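Local structure of pesticidal crystal protein Cry4Aa (Bacillus thuringiensis, 2C9K) at residues S64-N69 against C125-S130; Q490-G493 against D498-D501; G493-D498 against K566-L571. The protein promotes colloid-osmotic lysis of insect midgut epithelial cells after binding to them, here as the functional form of a mosquito-larvicidal pore-forming toxin. All coordinates share one frame; numbering follows the deposited sequence.

Interaction 1. Residues S64-N69 against C125-S130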
loop_
_atom_site.group_PDB
_atom_site.type_symbol
_atom_site.label_atom_id
_atom_site.label_comp_id
_atom_site.label_asym_id
_atom_site.label_seq_id
_atom_site.Cartn_x
_atom_site.Cartn_y
_atom_site.Cartn_z
ATOM N N SER A 64 -28.608 10.711 -6.113
ATOM C CA SER A 64 -27.484 11.617 -5.974
ATOM C C SER A 64 -27.612 12.568 -4.782
ATOM O O SER A 64 -26.663 13.280 -4.446
ATOM C CB SER A 64 -27.306 12.411 -7.273
ATOM O OG SER A 64 -28.558 12.752 -7.841
ATOM N N THR A 65 -28.777 12.583 -4.141
ATOM C CA THR A 65 -28.985 13.450 -2.982
ATOM C C THR A 65 -28.148 12.930 -1.815
ATOM O O THR A 65 -27.754 13.689 -0.933
ATOM C CB THR A 65 -30.469 13.491 -2.560
ATOM O OG1 THR A 65 -30.928 12.166 -2.275
ATOM C CG2 THR A 65 -31.314 14.079 -3.661
ATOM N N TYR A 66 -27.879 11.628 -1.821
ATOM C CA TYR A 66 -27.076 11.004 -0.775
ATOM C C TYR A 66 -25.612 11.401 -0.926
ATOM O O TYR A 66 -24.890 11.553 0.062
ATOM C CB TYR A 66 -27.185 9.481 -0.858
ATOM C CG TYR A 66 -28.486 8.916 -0.343
ATOM C CD1 TYR A 66 -28.754 8.861 1.023
ATOM C CD2 TYR A 66 -29.445 8.415 -1.227
ATOM C CE1 TYR A 66 -29.945 8.319 1.496
ATOM C CE2 TYR A 66 -30.636 7.872 -0.765
ATOM C CZ TYR A 66 -30.879 7.826 0.594
ATOM O OH TYR A 66 -32.057 7.284 1.042
ATOM N N ILE A 67 -25.187 11.566 -2.173
ATOM C CA ILE A 67 -23.818 11.937 -2.477
ATOM C C ILE A 67 -23.535 13.383 -2.091
ATOM O O ILE A 67 -22.546 13.671 -1.421
ATOM C CB ILE A 67 -23.532 11.735 -3.973
ATOM C CG1 ILE A 67 -23.756 10.265 -4.328
ATOM C CG2 ILE A 67 -22.110 12.153 -4.303
ATOM C CD1 ILE A 67 -23.529 9.940 -5.780
ATOM N N SER A 68 -24.407 14.289 -2.512
ATOM C CA SER A 68 -24.236 15.704 -2.195
ATOM C C SER A 68 -24.418 15.955 -0.701
ATOM O O SER A 68 -23.856 16.900 -0.150
ATOM C CB SER A 68 -25.233 16.559 -2.980
ATOM O OG SER A 68 -26.568 16.192 -2.675
ATOM N N ASN A 69 -25.205 15.115 -0.042
ATOM C CA ASN A 69 -25.402 15.292 1.385
ATOM C C ASN A 69 -24.097 14.958 2.073
ATOM O O ASN A 69 -23.654 15.678 2.968
ATOM C CB ASN A 69 -26.501 14.378 1.918
ATOM C CG ASN A 69 -26.629 14.464 3.424
ATOM O OD1 ASN A 69 -26.206 13.562 4.151
ATOM N ND2 ASN A 69 -27.194 15.564 3.905
ATOM N N CYS A 125 -27.716 7.072 5.551
ATOM C CA CYS A 125 -27.828 6.153 4.425
ATOM C C CYS A 125 -29.270 5.795 4.067
ATOM O O CYS A 125 -30.197 6.066 4.826
ATOM C CB CYS A 125 -27.051 4.871 4.735
ATOM S SG CYS A 125 -27.791 3.836 6.035
ATOM N N PRO A 126 -29.475 5.192 2.886
ATOM C CA PRO A 126 -30.818 4.801 2.459
ATOM C C PRO A 126 -31.435 3.833 3.472
ATOM O O PRO A 126 -30.718 3.080 4.135
ATOM C CB PRO A 126 -30.563 4.147 1.108
ATOM C CG PRO A 126 -29.418 4.927 0.586
ATOM C CD PRO A 126 -28.512 5.006 1.790
ATOM N N PRO A 127 -32.775 3.843 3.606
ATOM C CA PRO A 127 -33.470 2.961 4.549
ATOM C C PRO A 127 -33.069 1.500 4.400
ATOM O O PRO A 127 -32.547 0.894 5.338
ATOM C CB PRO A 127 -34.938 3.201 4.216
ATOM C CG PRO A 127 -34.946 4.643 3.791
ATOM C CD PRO A 127 -33.738 4.696 2.886
ATOM N N ASN A 128 -33.319 0.951 3.214
ATOM C CA ASN A 128 -33.006 -0.441 2.876
ATOM C C ASN A 128 -31.626 -0.872 3.409
ATOM O O ASN A 128 -30.607 -0.257 3.089
ATOM C CB ASN A 128 -33.075 -0.602 1.347
ATOM C CG ASN A 128 -33.077 -2.057 0.893
ATOM O OD1 ASN A 128 -33.272 -2.341 -0.293
ATOM N ND2 ASN A 128 -32.855 -2.981 1.824
ATOM N N PRO A 129 -31.582 -1.938 4.229
ATOM C CA PRO A 129 -30.348 -2.466 4.819
ATOM C C PRO A 129 -29.144 -2.516 3.880
ATOM O O PRO A 129 -28.217 -1.717 4.002
ATOM C CB PRO A 129 -30.765 -3.853 5.291
ATOM C CG PRO A 129 -32.158 -3.624 5.742
ATOM C CD PRO A 129 -32.738 -2.759 4.635
ATOM N N SER A 130 -29.162 -3.461 2.948
ATOM C CA SER A 130 -28.064 -3.620 1.999
ATOM C C SER A 130 -27.802 -2.343 1.208
ATOM O O SER A 130 -26.664 -2.047 0.848
ATOM C CB SER A 130 -28.373 -4.757 1.029
ATOM O OG SER A 130 -29.525 -4.449 0.267
#

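Interaction 2. Residues Q490-G493 against D498-D501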
loop_
_atom_site.group_PDB
_atom_site.type_symbol
_atom_site.label_atom_id
_atom_site.label_comp_id
_atom_site.label_asym_id
_atom_site.label_seq_id
_atom_site.Cartn_x
_atom_site.Cartn_y
_atom_site.Cartn_z
ATOM N N GLN A 490 -1.256 -13.785 2.881
ATOM C CA GLN A 490 -1.970 -12.562 2.561
ATOM C C GLN A 490 -2.194 -11.726 3.824
ATOM O O GLN A 490 -2.578 -12.256 4.868
ATOM C CB GLN A 490 -3.314 -12.950 1.954
ATOM C CG GLN A 490 -4.354 -11.883 1.986
ATOM C CD GLN A 490 -4.308 -11.031 0.760
ATOM O OE1 GLN A 490 -3.314 -10.353 0.494
ATOM N NE2 GLN A 490 -5.388 -11.062 -0.017
ATOM N N GLY A 491 -1.949 -10.422 3.730
ATOM C CA GLY A 491 -2.154 -9.551 4.875
ATOM C C GLY A 491 -3.636 -9.420 5.156
ATOM O O GLY A 491 -4.453 -9.676 4.270
ATOM N N PRO A 492 -4.023 -9.030 6.379
ATOM C CA PRO A 492 -5.436 -8.878 6.745
ATOM C C PRO A 492 -6.112 -7.643 6.141
ATOM O O PRO A 492 -7.342 -7.530 6.118
ATOM C CB PRO A 492 -5.390 -8.841 8.268
ATOM C CG PRO A 492 -4.095 -8.169 8.535
ATOM C CD PRO A 492 -3.159 -8.836 7.553
ATOM N N GLY A 493 -5.307 -6.712 5.657
ATOM C CA GLY A 493 -5.880 -5.531 5.049
ATOM C C GLY A 493 -5.400 -4.238 5.653
ATOM O O GLY A 493 -5.432 -3.201 4.995
ATOM N N ASP A 498 1.721 -8.120 3.011
ATOM C CA ASP A 498 1.659 -9.480 3.535
ATOM C C ASP A 498 2.515 -9.741 4.772
ATOM O O ASP A 498 3.323 -8.893 5.177
ATOM C CB ASP A 498 2.032 -10.463 2.431
ATOM C CG ASP A 498 1.187 -10.272 1.187
ATOM O OD1 ASP A 498 -0.026 -10.013 1.335
ATOM O OD2 ASP A 498 1.728 -10.385 0.066
ATOM N N LEU A 499 2.336 -10.927 5.357
ATOM C CA LEU A 499 3.062 -11.332 6.558
ATOM C C LEU A 499 3.745 -12.688 6.385
ATOM O O LEU A 499 3.392 -13.467 5.500
ATOM C CB LEU A 499 2.102 -11.446 7.742
ATOM C CG LEU A 499 0.953 -10.456 7.906
ATOM C CD1 LEU A 499 -0.050 -11.030 8.892
ATOM C CD2 LEU A 499 1.477 -9.113 8.377
ATOM N N ILE A 500 4.712 -12.970 7.253
ATOM C CA ILE A 500 5.437 -14.240 7.229
ATOM C C ILE A 500 4.829 -15.211 8.231
ATOM O O ILE A 500 4.590 -14.847 9.386
ATOM C CB ILE A 500 6.938 -14.074 7.623
ATOM C CG1 ILE A 500 7.724 -13.397 6.500
ATOM C CG2 ILE A 500 7.552 -15.436 7.932
ATOM C CD1 ILE A 500 9.214 -13.292 6.801
ATOM N N ASP A 501 4.583 -16.439 7.775
ATOM C CA ASP A 501 4.045 -17.509 8.617
ATOM C C ASP A 501 5.310 -18.212 9.112
ATOM O O ASP A 501 5.745 -19.215 8.551
ATOM C CB ASP A 501 3.192 -18.474 7.783
ATOM C CG ASP A 501 2.257 -19.331 8.637
ATOM O OD1 ASP A 501 2.693 -19.811 9.713
ATOM O OD2 ASP A 501 1.088 -19.536 8.222
#

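Interaction 3. Residues G493-D498 against K566-L571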
loop_
_atom_site.group_PDB
_atom_site.type_symbol
_atom_site.label_atom_id
_atom_site.label_comp_id
_atom_site.label_asym_id
_atom_site.label_seq_id
_atom_site.Cartn_x
_atom_site.Cartn_y
_atom_site.Cartn_z
ATOM N N GLY A 493 -5.307 -6.712 5.657
ATOM C CA GLY A 493 -5.880 -5.531 5.049
ATOM C C GLY A 493 -5.400 -4.238 5.653
ATOM O O GLY A 493 -5.432 -3.201 4.995
ATOM N N HIS A 494 -4.928 -4.294 6.892
ATOM C CA HIS A 494 -4.478 -3.084 7.565
ATOM C C HIS A 494 -2.989 -3.006 7.910
ATOM O O HIS A 494 -2.558 -2.068 8.579
ATOM C CB HIS A 494 -5.317 -2.889 8.829
ATOM C CG HIS A 494 -5.358 -4.095 9.715
ATOM N ND1 HIS A 494 -4.391 -4.358 10.661
ATOM C CD2 HIS A 494 -6.234 -5.124 9.776
ATOM C CE1 HIS A 494 -4.671 -5.497 11.267
ATOM N NE2 HIS A 494 -5.784 -5.983 10.749
ATOM N N THR A 495 -2.196 -3.973 7.460
ATOM C CA THR A 495 -0.771 -3.942 7.762
ATOM C C THR A 495 0.043 -3.329 6.625
ATOM O O THR A 495 1.252 -3.131 6.751
ATOM C CB THR A 495 -0.228 -5.350 8.063
ATOM O OG1 THR A 495 -0.507 -6.217 6.957
ATOM C CG2 THR A 495 -0.863 -5.906 9.330
ATOM N N GLY A 496 -0.620 -3.026 5.516
ATOM C CA GLY A 496 0.077 -2.433 4.393
ATOM C C GLY A 496 0.714 -3.439 3.456
ATOM O O GLY A 496 1.298 -3.057 2.438
ATOM N N GLY A 497 0.603 -4.721 3.792
ATOM C CA GLY A 497 1.182 -5.757 2.958
ATOM C C GLY A 497 1.070 -7.123 3.597
ATOM O O GLY A 497 0.417 -7.271 4.623
ATOM N N ASP A 498 1.721 -8.120 3.011
ATOM C CA ASP A 498 1.659 -9.480 3.535
ATOM C C ASP A 498 2.515 -9.741 4.772
ATOM O O ASP A 498 3.323 -8.893 5.177
ATOM C CB ASP A 498 2.032 -10.463 2.431
ATOM C CG ASP A 498 1.187 -10.272 1.187
ATOM O OD1 ASP A 498 -0.026 -10.013 1.335
ATOM O OD2 ASP A 498 1.728 -10.385 0.066
ATOM N N LYS A 566 -6.461 -5.389 17.074
ATOM C CA LYS A 566 -6.065 -5.812 18.410
ATOM C C LYS A 566 -5.310 -7.140 18.403
ATOM O O LYS A 566 -4.639 -7.484 19.373
ATOM C CB LYS A 566 -7.311 -5.902 19.299
ATOM C CG LYS A 566 -7.080 -6.481 20.680
ATOM C CD LYS A 566 -7.233 -7.994 20.676
ATOM C CE LYS A 566 -8.669 -8.395 20.378
ATOM N NZ LYS A 566 -9.605 -7.837 21.400
ATOM N N ASP A 567 -5.410 -7.872 17.295
ATOM C CA ASP A 567 -4.759 -9.173 17.155
ATOM C C ASP A 567 -3.250 -9.100 17.018
ATOM O O ASP A 567 -2.563 -10.089 17.259
ATOM C CB ASP A 567 -5.349 -9.939 15.968
ATOM C CG ASP A 567 -6.805 -10.325 16.188
ATOM O OD1 ASP A 567 -7.465 -10.755 15.218
ATOM O OD2 ASP A 567 -7.286 -10.205 17.338
ATOM N N PHE A 568 -2.729 -7.944 16.620
ATOM C CA PHE A 568 -1.285 -7.784 16.498
ATOM C C PHE A 568 -0.765 -7.052 17.722
ATOM O O PHE A 568 -1.347 -6.058 18.152
ATOM C CB PHE A 568 -0.920 -7.011 15.230
ATOM C CG PHE A 568 -1.173 -7.781 13.961
ATOM C CD1 PHE A 568 -2.439 -7.812 13.387
ATOM C CD2 PHE A 568 -0.150 -8.514 13.365
ATOM C CE1 PHE A 568 -2.687 -8.558 12.247
ATOM C CE2 PHE A 568 -0.385 -9.267 12.224
ATOM C CZ PHE A 568 -1.660 -9.289 11.663
ATOM N N GLN A 569 0.324 -7.558 18.294
ATOM C CA GLN A 569 0.920 -6.946 19.475
ATOM C C GLN A 569 2.419 -6.716 19.322
ATOM O O GLN A 569 3.010 -7.075 18.297
ATOM C CB GLN A 569 0.624 -7.802 20.705
ATOM C CG GLN A 569 -0.849 -7.766 21.095
ATOM C CD GLN A 569 -1.325 -6.356 21.428
ATOM O OE1 GLN A 569 -2.529 -6.088 21.473
ATOM N NE2 GLN A 569 -0.374 -5.447 21.676
ATOM N N TYR A 570 3.035 -6.118 20.337
ATOM C CA TYR A 570 4.457 -5.812 20.272
ATOM C C TYR A 570 5.328 -6.420 21.354
ATOM O O TYR A 570 5.064 -6.256 22.543
ATOM C CB TYR A 570 4.671 -4.299 20.316
ATOM C CG TYR A 570 4.084 -3.511 19.166
ATOM C CD1 TYR A 570 2.703 -3.434 18.973
ATOM C CD2 TYR A 570 4.914 -2.787 18.302
ATOM C CE1 TYR A 570 2.161 -2.652 17.953
ATOM C CE2 TYR A 570 4.384 -2.001 17.280
ATOM C CZ TYR A 570 3.008 -1.938 17.115
ATOM O OH TYR A 570 2.485 -1.158 16.120
ATOM N N LEU A 571 6.383 -7.110 20.933
ATOM C CA LEU A 571 7.340 -7.690 21.871
ATOM C C LEU A 571 8.713 -7.172 21.487
ATOM O O LEU A 571 8.989 -6.944 20.309
ATOM C CB LEU A 571 7.323 -9.222 21.840
ATOM C CG LEU A 571 6.322 -9.828 22.825
ATOM C CD1 LEU A 571 6.376 -11.349 22.773
ATOM C CD2 LEU A 571 6.645 -9.316 24.221
#

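Interaction 1. Residues S64-N69 against C125-S130
Y66 and P126 carry most of this contact, which is small: 130 Å² of surface is buried, counting both sides. The main component is CH-pi. CG of P126 lies over one face of the Y66 ring, 3.5 Å from the ring centroid and 21° off the ring normal. That CG is displaced toward the rim, on the side of CZ and CE2, so the proline does not sit centrally above the ring. With CG of Y66 anti to the carbonyl carbon (chi1 -75°), the ring extends toward the loop 125-128.

Van der Waals contacts complete the interface. Y66 CE1 lies 3.7 Å from the carbonyl carbon of C125, an approach oblique to the ring. At the far end of the phenol, Y66 OH passes P126 CA and comes within 3.6 Å of P127 CD. The two segments therefore meet through one aromatic side chain and a Cys-Pro-Pro sequence, and their nearest CA atoms, those of Y66 and C125, are 7.2 Å apart.

C125 is disulfide-bonded to C132, which ties this loop to helix 129-137. Y135 of that helix touches Y66, C125 and P126, while on helix 64-74 the next residue, I67, packs on helix 46-58 through I51 and K55, all within the helical N-terminal domain.

Interaction 2. Residues Q490-G493 against D498-D501
D498 bends its side chain across to the backbone of Q490 and G491, and its atoms come closer step by step. CB is still 4.2 Å from G491 N. One bond further, CG lies 4.1 Å from Q490 CA, near the backbone of Q490. The torsion about CA-CB (chi1 -54°) keeps CG beside the backbone N of D498 and so turns the carboxylate toward G491. OD1 then accepts a hydrogen bond from G491 N at 3.1 Å, with an N-H...O angle of 147°, through the lone pair directed away from OD2.

This bond spans the mouth of the loop joining antiparallel strands 487-489 and 499-501 in the C-terminal beta-sandwich domain of the toxin; L499 continues the strand pairing with a backbone bond to V489.

OD1 has a second neighbour, Q490 OE1 at 3.4 Å. As modelled, both atoms are acceptors, so the pair is not a bond. Apart from the polar pair, L499 CD1 packs 4.0 Å from P492 CD, the two side chains crossing at about a right angle. The carbonyl O of P492 accepts a hydrogen bond from K202 NZ, on helix 183-208.

Interaction 3. Residues G493-D498 against K566-L571
F568 is met by two side chains of the loop 493-498, H494 and T495, and the buried contact they form covers 98 Å² in all. Along the second segment, K566 and D567 form the end of a 3-10 segment and bring the chain to F568 without meeting the loop. D567 OD1 accepts a hydrogen bond from K564 N, and the backbone O of D567 is hydrogen-bonded to T554 OG1, so this approach to F568 is itself tied down.

At F568 the side chain turns toward the loop. With CG anti to the carbonyl carbon, chi1 -70° carries the ring toward the loop, where both partners meet it from the same side of its plane. CE1 of F568 lies 3.8 Å from H494 CE1, and the ring centroids are 5.8 Å apart; with ring planes at 83°, the pair is an oblique aromatic contact. T495 comes over one face of the phenyl ring, near its rim, its CG2 being 4.2 Å from F568 CZ. The same T495 torsion (chi1 56°) that sends CG2 to the ring leaves OG1 to donate a hydrogen bond to G497 O at 2.7 Å, which is consistent with a fixed rotation of the side chain, methyl included, and bridges G496.

Beyond F568 the chain enters strand 569-572, where backbone bonds of Q569 with Y525 and of L571 with I523 attach it to strand 517-527. The polar end of H494 is held from outside, NE2 being hydrogen-bonded to L563 O. The three-domain architecture is that of the Cry toxins; here H494, in a loop of the C-terminal beta-sandwich domain, also touches T194 and V198 on helix 183-208 of the helical N-terminal domain.

Overall arrangement
From the N terminus, interaction 1 comes first: it closes a largely helical excursion of 55 residues within the N-terminal domain, and its nearest atoms are about 21 Å from either of the others. The remaining two lie far along the chain, in the C-terminal domain. Interaction 2 closes a four-residue loop; interaction 3 starts from that loop and spans 67 residues, with strands among them, to reach 566-571. Their links cross in sequence, since H494 and T495 lie between the segments of interaction 2. In space they join: L499 CD1 packs 3.6 Å from F568 CZ, so F568 connects the 487-489/499-501 hairpin with the segment leading into strand 569-572 in one sheet.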